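Iron-regulated outer membrane protein (Neisseria meningitidis, PDB 4B7O) transports iron across the outer membrane as a TonB-dependent transporter, possibly in the form of a siderophore complex. Local coordinates at residues Asp456-Phe469 with Ser480-Gln493. Residues are numbered along the deposited sequence; the frame is centred on the assembly and turned at random.
Sequences DGFTLTGGLRYDRF and SSSNLNPSFGVIWQ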
loop_
_atom_site.group_PDB
_atom_site.type_symbol
_atom_site.label_atom_id
_atom_site.label_comp_id
_atom_site.label_asym_id
_atom_site.label_seq_id
_atom_site.Cartn_x
_atom_site.Cartn_y
_atom_site.Cartn_z
ATOM N N ASP A 456 18.127 -10.026 -29.724
ATOM C CA ASP A 456 19.380 -10.524 -29.137
ATOM C C ASP A 456 19.836 -9.822 -27.877
ATOM O O ASP A 456 20.944 -9.239 -27.829
ATOM C CB ASP A 456 20.546 -10.505 -30.151
ATOM C CG ASP A 456 20.261 -11.336 -31.389
ATOM O OD1 ASP A 456 20.067 -12.577 -31.259
ATOM O OD2 ASP A 456 20.233 -10.741 -32.493
ATOM N N GLY A 457 18.990 -9.900 -26.851
ATOM C CA GLY A 457 19.304 -9.416 -25.523
ATOM C C GLY A 457 19.043 -7.951 -25.321
ATOM O O GLY A 457 19.294 -7.448 -24.247
ATOM N N PHE A 458 18.576 -7.248 -26.336
ATOM C CA PHE A 458 18.302 -5.823 -26.201
ATOM C C PHE A 458 16.794 -5.556 -26.280
ATOM O O PHE A 458 16.184 -5.776 -27.339
ATOM C CB PHE A 458 18.955 -4.995 -27.297
ATOM C CG PHE A 458 18.960 -3.509 -26.964
ATOM C CD1 PHE A 458 17.859 -2.706 -27.252
ATOM C CD2 PHE A 458 20.025 -2.956 -26.229
ATOM C CE1 PHE A 458 17.853 -1.377 -26.859
ATOM C CE2 PHE A 458 20.053 -1.631 -25.870
ATOM C CZ PHE A 458 18.959 -0.834 -26.160
ATOM N N THR A 459 16.203 -5.045 -25.198
ATOM C CA THR A 459 14.738 -4.838 -25.165
ATOM C C THR A 459 14.399 -3.387 -25.037
ATOM O O THR A 459 14.871 -2.703 -24.127
ATOM C CB THR A 459 14.005 -5.650 -24.088
ATOM O OG1 THR A 459 14.446 -7.008 -24.130
ATOM C CG2 THR A 459 12.540 -5.682 -24.405
ATOM N N LEU A 460 13.606 -2.878 -25.956
ATOM C CA LEU A 460 13.273 -1.473 -25.901
ATOM C C LEU A 460 11.765 -1.474 -25.722
ATOM O O LEU A 460 11.060 -2.324 -26.293
ATOM C CB LEU A 460 13.605 -0.847 -27.221
ATOM C CG LEU A 460 13.657 0.657 -27.423
ATOM C CD1 LEU A 460 12.736 1.148 -28.494
ATOM C CD2 LEU A 460 13.569 1.527 -26.167
ATOM N N THR A 461 11.292 -0.516 -24.932
ATOM C CA THR A 461 9.901 -0.383 -24.553
ATOM C C THR A 461 9.536 1.092 -24.684
ATOM O O THR A 461 10.207 1.950 -24.097
ATOM C CB THR A 461 9.744 -0.851 -23.085
ATOM O OG1 THR A 461 10.113 -2.232 -22.994
ATOM C CG2 THR A 461 8.329 -0.683 -22.595
ATOM N N GLY A 462 8.524 1.418 -25.471
ATOM C CA GLY A 462 8.139 2.835 -25.578
ATOM C C GLY A 462 6.632 2.858 -25.389
ATOM O O GLY A 462 5.921 1.906 -25.768
ATOM N N GLY A 463 6.107 3.915 -24.810
ATOM C CA GLY A 463 4.671 3.899 -24.675
ATOM C C GLY A 463 4.086 5.230 -24.420
ATOM O O GLY A 463 4.810 6.167 -24.039
ATOM N N LEU A 464 2.773 5.326 -24.586
ATOM C CA LEU A 464 2.117 6.622 -24.361
ATOM C C LEU A 464 0.802 6.366 -23.641
ATOM O O LEU A 464 0.141 5.366 -23.928
ATOM C CB LEU A 464 1.842 7.303 -25.710
ATOM C CG LEU A 464 1.383 8.759 -25.807
ATOM C CD1 LEU A 464 2.235 9.705 -24.941
ATOM C CD2 LEU A 464 1.430 9.206 -27.275
ATOM N N ARG A 465 0.442 7.267 -22.722
ATOM C CA ARG A 465 -0.841 7.216 -22.041
ATOM C C ARG A 465 -1.555 8.507 -22.196
ATOM O O ARG A 465 -0.955 9.569 -22.087
ATOM C CB ARG A 465 -0.696 7.057 -20.520
ATOM C CG ARG A 465 -0.369 5.683 -20.095
ATOM C CD ARG A 465 -0.301 5.659 -18.564
ATOM N NE ARG A 465 -1.637 5.834 -17.977
ATOM C CZ ARG A 465 -2.563 4.886 -17.959
ATOM N NH1 ARG A 465 -2.320 3.649 -18.446
ATOM N NH2 ARG A 465 -3.744 5.182 -17.437
ATOM N N TYR A 466 -2.869 8.390 -22.320
ATOM C CA TYR A 466 -3.754 9.508 -22.241
ATOM C C TYR A 466 -4.521 9.388 -20.921
ATOM O O TYR A 466 -5.251 8.444 -20.735
ATOM C CB TYR A 466 -4.704 9.458 -23.452
ATOM C CG TYR A 466 -5.591 10.638 -23.438
ATOM C CD1 TYR A 466 -5.042 11.920 -23.477
ATOM C CD2 TYR A 466 -6.970 10.500 -23.267
ATOM C CE1 TYR A 466 -5.834 13.033 -23.401
ATOM C CE2 TYR A 466 -7.787 11.622 -23.184
ATOM C CZ TYR A 466 -7.208 12.880 -23.253
ATOM O OH TYR A 466 -7.988 14.003 -23.186
ATOM N N ASP A 467 -4.329 10.318 -19.997
ATOM C CA ASP A 467 -4.933 10.233 -18.668
ATOM C C ASP A 467 -5.882 11.394 -18.513
ATOM O O ASP A 467 -5.449 12.547 -18.648
ATOM C CB ASP A 467 -3.870 10.349 -17.569
ATOM C CG ASP A 467 -3.231 8.995 -17.190
ATOM O OD1 ASP A 467 -2.210 8.605 -17.817
ATOM O OD2 ASP A 467 -3.717 8.347 -16.219
ATOM N N ARG A 468 -7.170 11.105 -18.272
ATOM C CA ARG A 468 -8.197 12.147 -18.110
ATOM C C ARG A 468 -8.884 12.024 -16.742
ATOM O O ARG A 468 -9.375 10.935 -16.378
ATOM C CB ARG A 468 -9.240 12.031 -19.230
ATOM C CG ARG A 468 -10.318 13.104 -19.164
ATOM C CD ARG A 468 -10.782 13.604 -20.532
ATOM N NE ARG A 468 -11.849 14.615 -20.370
ATOM C CZ ARG A 468 -11.665 15.933 -20.244
ATOM N NH1 ARG A 468 -10.442 16.461 -20.294
ATOM N NH2 ARG A 468 -12.714 16.738 -20.072
ATOM N N PHE A 469 -8.938 13.116 -15.993
ATOM C CA PHE A 469 -9.782 13.093 -14.816
ATOM C C PHE A 469 -10.976 14.064 -14.778
ATOM O O PHE A 469 -10.965 15.115 -15.445
ATOM C CB PHE A 469 -8.939 13.215 -13.567
ATOM C CG PHE A 469 -8.548 14.605 -13.225
ATOM C CD1 PHE A 469 -9.431 15.427 -12.504
ATOM C CD2 PHE A 469 -7.288 15.088 -13.548
ATOM C CE1 PHE A 469 -9.085 16.715 -12.132
ATOM C CE2 PHE A 469 -6.915 16.379 -13.163
ATOM C CZ PHE A 469 -7.811 17.189 -12.467
ATOM N N SER A 480 -12.021 19.323 -14.728
ATOM C CA SER A 480 -11.301 18.297 -15.471
ATOM C C SER A 480 -9.883 18.696 -15.925
ATOM O O SER A 480 -9.441 19.853 -15.797
ATOM C CB SER A 480 -12.078 17.858 -16.698
ATOM O OG SER A 480 -13.327 17.292 -16.348
ATOM N N SER A 481 -9.173 17.707 -16.455
ATOM C CA SER A 481 -7.882 17.943 -17.100
ATOM C C SER A 481 -7.569 16.667 -17.772
ATOM O O SER A 481 -8.255 15.657 -17.539
ATOM C CB SER A 481 -6.784 18.260 -16.096
ATOM O OG SER A 481 -5.922 19.269 -16.603
ATOM N N SER A 482 -6.577 16.710 -18.645
ATOM C CA SER A 482 -6.054 15.491 -19.219
ATOM C C SER A 482 -4.596 15.761 -19.463
ATOM O O SER A 482 -4.174 16.921 -19.442
ATOM C CB SER A 482 -6.797 15.120 -20.493
ATOM O OG SER A 482 -6.823 16.218 -21.368
ATOM N N ASN A 483 -3.815 14.699 -19.625
ATOM C CA ASN A 483 -2.392 14.832 -19.900
ATOM C C ASN A 483 -2.003 13.678 -20.834
ATOM O O ASN A 483 -2.639 12.614 -20.828
ATOM C CB ASN A 483 -1.527 14.743 -18.635
ATOM C CG ASN A 483 -1.877 15.742 -17.551
ATOM O OD1 ASN A 483 -3.003 15.795 -17.064
ATOM N ND2 ASN A 483 -0.875 16.507 -17.106
ATOM N N LEU A 484 -0.946 13.883 -21.627
ATOM C CA LEU A 484 -0.301 12.783 -22.391
ATOM C C LEU A 484 0.968 12.364 -21.651
ATOM O O LEU A 484 1.795 13.208 -21.302
ATOM C CB LEU A 484 0.073 13.267 -23.810
ATOM C CG LEU A 484 -0.893 12.979 -24.969
ATOM C CD1 LEU A 484 -1.137 11.499 -25.237
ATOM C CD2 LEU A 484 -2.230 13.673 -24.758
ATOM N N ASN A 485 1.138 11.080 -21.420
ATOM C CA ASN A 485 2.302 10.653 -20.673
ATOM C C ASN A 485 3.146 9.656 -21.431
ATOM O O ASN A 485 2.699 8.526 -21.665
ATOM C CB ASN A 485 1.901 10.084 -19.333
ATOM C CG ASN A 485 1.112 11.056 -18.495
ATOM O OD1 ASN A 485 1.602 12.113 -18.016
ATOM N ND2 ASN A 485 -0.094 10.680 -18.258
ATOM N N PRO A 486 4.360 10.082 -21.849
ATOM C CA PRO A 486 5.240 9.268 -22.678
ATOM C C PRO A 486 6.216 8.513 -21.842
ATOM O O PRO A 486 6.721 9.042 -20.877
ATOM C CB PRO A 486 5.989 10.310 -23.513
ATOM C CG PRO A 486 6.030 11.527 -22.681
ATOM C CD PRO A 486 4.779 11.503 -21.855
ATOM N N SER A 487 6.489 7.279 -22.196
ATOM C CA SER A 487 7.486 6.573 -21.433
ATOM C C SER A 487 8.357 5.683 -22.319
ATOM O O SER A 487 7.852 5.114 -23.306
ATOM C CB SER A 487 6.792 5.730 -20.355
ATOM O OG SER A 487 6.065 4.668 -20.955
ATOM N N PHE A 488 9.633 5.530 -21.940
ATOM C CA PHE A 488 10.477 4.486 -22.566
ATOM C C PHE A 488 11.509 3.922 -21.616
ATOM O O PHE A 488 11.913 4.559 -20.664
ATOM C CB PHE A 488 11.088 4.990 -23.944
ATOM C CG PHE A 488 12.253 5.988 -23.815
ATOM C CD1 PHE A 488 12.189 7.082 -22.982
ATOM C CD2 PHE A 488 13.424 5.805 -24.562
ATOM C CE1 PHE A 488 13.264 7.968 -22.857
ATOM C CE2 PHE A 488 14.506 6.672 -24.458
ATOM C CZ PHE A 488 14.422 7.767 -23.613
ATOM N N GLY A 489 11.915 2.705 -21.851
ATOM C CA GLY A 489 12.975 2.115 -21.076
ATOM C C GLY A 489 13.674 1.042 -21.883
ATOM O O GLY A 489 13.165 0.586 -22.918
ATOM N N VAL A 490 14.872 0.660 -21.461
ATOM C CA VAL A 490 15.545 -0.431 -22.152
ATOM C C VAL A 490 15.973 -1.497 -21.170
ATOM O O VAL A 490 16.293 -1.195 -20.048
ATOM C CB VAL A 490 16.720 0.060 -23.021
ATOM C CG1 VAL A 490 16.304 1.244 -23.895
ATOM C CG2 VAL A 490 17.917 0.475 -22.148
ATOM N N ILE A 491 15.973 -2.749 -21.571
ATOM C CA ILE A 491 16.703 -3.719 -20.805
ATOM C C ILE A 491 17.750 -4.321 -21.685
ATOM O O ILE A 491 17.431 -4.741 -22.762
ATOM C CB ILE A 491 15.784 -4.786 -20.221
ATOM C CG1 ILE A 491 14.978 -4.153 -19.098
ATOM C CG2 ILE A 491 16.579 -5.967 -19.676
ATOM C CD1 ILE A 491 13.522 -4.613 -19.073
ATOM N N TRP A 492 18.997 -4.340 -21.212
ATOM C CA TRP A 492 20.157 -4.864 -21.952
ATOM C C TRP A 492 20.665 -6.070 -21.255
ATOM O O TRP A 492 21.176 -5.998 -20.141
ATOM C CB TRP A 492 21.261 -3.786 -22.031
ATOM C CG TRP A 492 22.593 -4.210 -22.622
ATOM C CD1 TRP A 492 23.861 -3.839 -22.186
ATOM C CD2 TRP A 492 22.853 -5.107 -23.777
ATOM N NE1 TRP A 492 24.838 -4.390 -22.967
ATOM C CE2 TRP A 492 24.304 -5.150 -23.945
ATOM C CE3 TRP A 492 22.062 -5.786 -24.680
ATOM C CZ2 TRP A 492 24.917 -5.891 -24.970
ATOM C CZ3 TRP A 492 22.682 -6.518 -25.706
ATOM C CH2 TRP A 492 24.090 -6.557 -25.858
ATOM N N GLN A 493 20.522 -7.216 -21.891
ATOM C CA GLN A 493 21.099 -8.412 -21.329
ATOM C C GLN A 493 22.268 -9.002 -22.161
ATOM O O GLN A 493 22.060 -9.823 -23.033
ATOM C CB GLN A 493 19.974 -9.415 -21.145
ATOM C CG GLN A 493 20.477 -10.648 -20.459
ATOM C CD GLN A 493 19.492 -11.241 -19.466
ATOM O OE1 GLN A 493 18.235 -11.002 -19.513
ATOM N NE2 GLN A 493 20.056 -12.048 -18.554
HETATM O O HOH W 1 -4.784 14.009 -16.291
#
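Strands 458-469 and 480-493 run antiparallel at 163°, the arms of one hairpin of the transmembrane barrel, and are zipped by backbone hydrogen bonds from Gly-457 O, which takes Gln-493 N at 2.7 Å, to the pair Phe-469 and Ser-481. Gly-457, at positive phi, suits the close approach to Gln-493. On the largely apolar face Phe-458 turns its edge to Trp-492, CD2 to CE3 3.8 Å, the two side chains crossing near a right angle, while its CZ reaches the branched CB of Val-490. Leu-460 CD2 lies against Val-490 CG1 at 3.6 Å. Further along, Leu-484 spreads its methyls, CD1 against Leu-464 CG and CD2 at the edge of the Tyr-466 ring. With CG anti to the backbone N (chi1 -177°), Tyr-466 slants across to Ser-482, whose OG gives its OH a weak hydrogen bond.

The face of Arg-465, Asp-467 and Asn-485 is more polar. Arg-465 NE forms a salt bridge with Asp-467 OD1 (2.8 Å), meeting it on the syn side; NH2 also bonds to Asn-383 OD1 of barrel strand 376-391 and NH1 to Ala-156 O of the plug. Asn-485 ND2 adds a weak bond to Asp-467 OD1, its amide 62° from the carboxylate plane. Asn-485 OD1 accepts from Arg-536 NE, and its ND2 also bonds to Ser-508 OG. A water bridges Asp-467 O and Asn-483 OD1. Phe-469 lays one ring face over Ser-481 N. The apolar residues are consistent with a lipid-facing surface, whereas inside Asn-485 joins neighbouring barrel strands and Arg-465 ties the wall to the plug.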